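Putative hexulose 6 phosphate synthase (Salmonella typhimurium, PDB 3F4W) belongs to the HUMPS family of TIM-barrel proteins and pairs with a second copy of itself in the assembly, its function being only putative. Local coordinates at residues T87-I92 with P117-L122. Sequence-based numbering, arbitrary orientation.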
loop_
_atom_site.group_PDB
_atom_site.type_symbol
_atom_site.label_atom_id
_atom_site.label_comp_id
_atom_site.label_asym_id
_atom_site.label_seq_id
_atom_site.Cartn_x
_atom_site.Cartn_y
_atom_site.Cartn_z
ATOM N N THR A 87 -2.230 -10.106 1.254
ATOM C CA THR A 87 -3.631 -9.698 1.191
ATOM C C THR A 87 -4.550 -10.874 0.869
ATOM O O THR A 87 -4.090 -11.974 0.565
ATOM C CB THR A 87 -3.872 -8.564 0.173
ATOM O OG1 THR A 87 -5.133 -7.941 0.452
ATOM C CG2 THR A 87 -3.879 -9.100 -1.253
ATOM N N ASP A 88 -5.853 -10.631 0.933
ATOM C CA ASP A 88 -6.842 -11.677 0.700
ATOM C C ASP A 88 -6.805 -12.140 -0.754
ATOM O O ASP A 88 -6.542 -11.346 -1.661
ATOM C CB ASP A 88 -8.238 -11.162 1.067
ATOM C CG ASP A 88 -9.251 -12.279 1.244
ATOM O OD1 ASP A 88 -9.696 -12.502 2.394
ATOM O OD2 ASP A 88 -9.602 -12.933 0.239
ATOM N N VAL A 89 -7.063 -13.425 -0.977
ATOM C CA VAL A 89 -7.090 -13.958 -2.336
ATOM C C VAL A 89 -8.120 -13.252 -3.219
ATOM O O VAL A 89 -7.922 -13.132 -4.428
ATOM C CB VAL A 89 -7.334 -15.482 -2.361
ATOM C CG1 VAL A 89 -6.141 -16.199 -1.801
ATOM C CG2 VAL A 89 -8.582 -15.840 -1.571
ATOM N N LEU A 90 -9.213 -12.798 -2.612
ATOM C CA LEU A 90 -10.230 -12.007 -3.307
ATOM C C LEU A 90 -9.609 -10.797 -3.994
ATOM O O LEU A 90 -9.911 -10.492 -5.149
ATOM C CB LEU A 90 -11.282 -11.512 -2.306
ATOM C CG LEU A 90 -12.562 -12.314 -2.053
ATOM C CD1 LEU A 90 -12.426 -13.743 -2.508
ATOM C CD2 LEU A 90 -12.967 -12.229 -0.579
ATOM N N THR A 91 -8.751 -10.096 -3.260
ATOM C CA THR A 91 -8.090 -8.903 -3.774
ATOM C C THR A 91 -7.091 -9.252 -4.874
ATOM O O THR A 91 -7.022 -8.580 -5.900
ATOM C CB THR A 91 -7.388 -8.132 -2.638
ATOM O OG1 THR A 91 -8.372 -7.649 -1.717
ATOM C CG2 THR A 91 -6.599 -6.957 -3.182
ATOM N N ILE A 92 -6.319 -10.310 -4.664
ATOM C CA ILE A 92 -5.366 -10.735 -5.677
ATOM C C ILE A 92 -6.102 -11.078 -6.965
ATOM O O ILE A 92 -5.683 -10.690 -8.054
ATOM C CB ILE A 92 -4.517 -11.915 -5.191
ATOM C CG1 ILE A 92 -3.498 -11.413 -4.164
ATOM C CG2 ILE A 92 -3.823 -12.596 -6.365
ATOM C CD1 ILE A 92 -2.705 -12.494 -3.497
ATOM N N PRO A 117 6.071 -21.371 1.280
ATOM C CA PRO A 117 5.601 -22.503 0.470
ATOM C C PRO A 117 4.074 -22.635 0.432
ATOM O O PRO A 117 3.505 -22.809 -0.643
ATOM C CB PRO A 117 6.233 -23.717 1.162
ATOM C CG PRO A 117 7.434 -23.169 1.857
ATOM C CD PRO A 117 7.034 -21.795 2.312
ATOM N N ALA A 118 3.421 -22.553 1.586
ATOM C CA ALA A 118 1.967 -22.656 1.634
ATOM C C ALA A 118 1.304 -21.542 0.825
ATOM O O ALA A 118 0.330 -21.775 0.106
ATOM C CB ALA A 118 1.476 -22.637 3.076
ATOM N N ARG A 119 1.845 -20.332 0.933
ATOM C CA ARG A 119 1.254 -19.172 0.275
ATOM C C ARG A 119 1.422 -19.263 -1.241
ATOM O O ARG A 119 0.504 -18.941 -2.003
ATOM C CB ARG A 119 1.881 -17.880 0.814
ATOM C CG ARG A 119 1.074 -16.628 0.528
ATOM C CD ARG A 119 -0.314 -16.729 1.140
ATOM N NE ARG A 119 -1.122 -15.553 0.837
ATOM C CZ ARG A 119 -2.430 -15.469 1.050
ATOM N NH1 ARG A 119 -3.090 -16.495 1.567
ATOM N NH2 ARG A 119 -3.082 -14.361 0.735
ATOM N N VAL A 120 2.598 -19.702 -1.677
ATOM C CA VAL A 120 2.859 -19.883 -3.101
ATOM C C VAL A 120 1.904 -20.902 -3.715
ATOM O O VAL A 120 1.353 -20.674 -4.791
ATOM C CB VAL A 120 4.314 -20.306 -3.363
ATOM C CG1 VAL A 120 4.508 -20.660 -4.828
ATOM C CG2 VAL A 120 5.267 -19.190 -2.957
ATOM N N ARG A 121 1.693 -22.020 -3.029
ATOM C CA ARG A 121 0.788 -23.046 -3.536
ATOM C C ARG A 121 -0.606 -22.463 -3.694
ATOM O O ARG A 121 -1.272 -22.663 -4.709
ATOM C CB ARG A 121 0.719 -24.248 -2.590
ATOM C CG ARG A 121 2.042 -24.934 -2.300
ATOM C CD ARG A 121 1.830 -26.138 -1.374
ATOM N NE ARG A 121 3.067 -26.540 -0.712
ATOM C CZ ARG A 121 3.301 -26.394 0.588
ATOM N NH1 ARG A 121 2.377 -25.869 1.380
ATOM N NH2 ARG A 121 4.456 -26.784 1.100
ATOM N N LEU A 122 -1.038 -21.736 -2.673
ATOM C CA LEU A 122 -2.367 -21.153 -2.646
ATOM C C LEU A 122 -2.550 -20.145 -3.779
ATOM O O LEU A 122 -3.568 -20.152 -4.469
ATOM C CB LEU A 122 -2.607 -20.487 -1.291
ATOM C CG LEU A 122 -4.035 -20.099 -0.919
ATOM C CD1 LEU A 122 -4.148 -19.855 0.579
ATOM C CD2 LEU A 122 -4.441 -18.870 -1.684
HETATM O O HOH W 1 -6.318 -15.190 1.718
#
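The guanidinium of Arg119 meets Thr87 at its edge: the carbonyl O of Thr87 lies near the guanidinium plane, 2.6 Å from Arg119 NH2, but nearly in line with the CZ-NH2 bond, so the angle is too poor for a hydrogen bond. A water lies in the guanidinium plane too, but at the side between NH1 and NH2; it accepts weakly from Arg119 NH2 (3.5 Å) and from Val89 N (3.3 Å), and thus links the arginine to the first turn of helix 89-102. Val89 CG1 approaches the group obliquely, 4.4 Å from Arg119 NH2. The arginine reaches across because CG is anti to the backbone N (chi1 -162°) and the chain, after a bend at chi2 (59°), runs straight on through chi3. Its NE donates to Gly85 O, a carbonyl of the loop that carries Thr87.

Both segments belong to consecutive beta-alpha units of the eight-stranded TIM barrel. Residues 87-92 follow strand 80-84 and open helix 89-102, whereas 117-122 lie on helix 116-126, which follows strand 105-109; the contact therefore joins the N-terminal turn of helix 89-102 to the middle of helix 116-126. Beside the weak water link, Val89 and Leu122 cross at about a right angle, with Val89 CG1 and Leu122 CD2 as the meeting methyls, although their modelled separation is doubtfully short. Asp88 N-caps helix 89-102: its OD2 uses the anti lone pair to accept from Leu90 N at 2.9 Å, in a nearly straight bond (166°). The other carboxylate oxygen, OD1, forms a salt bridge with Arg144 of the second subunit.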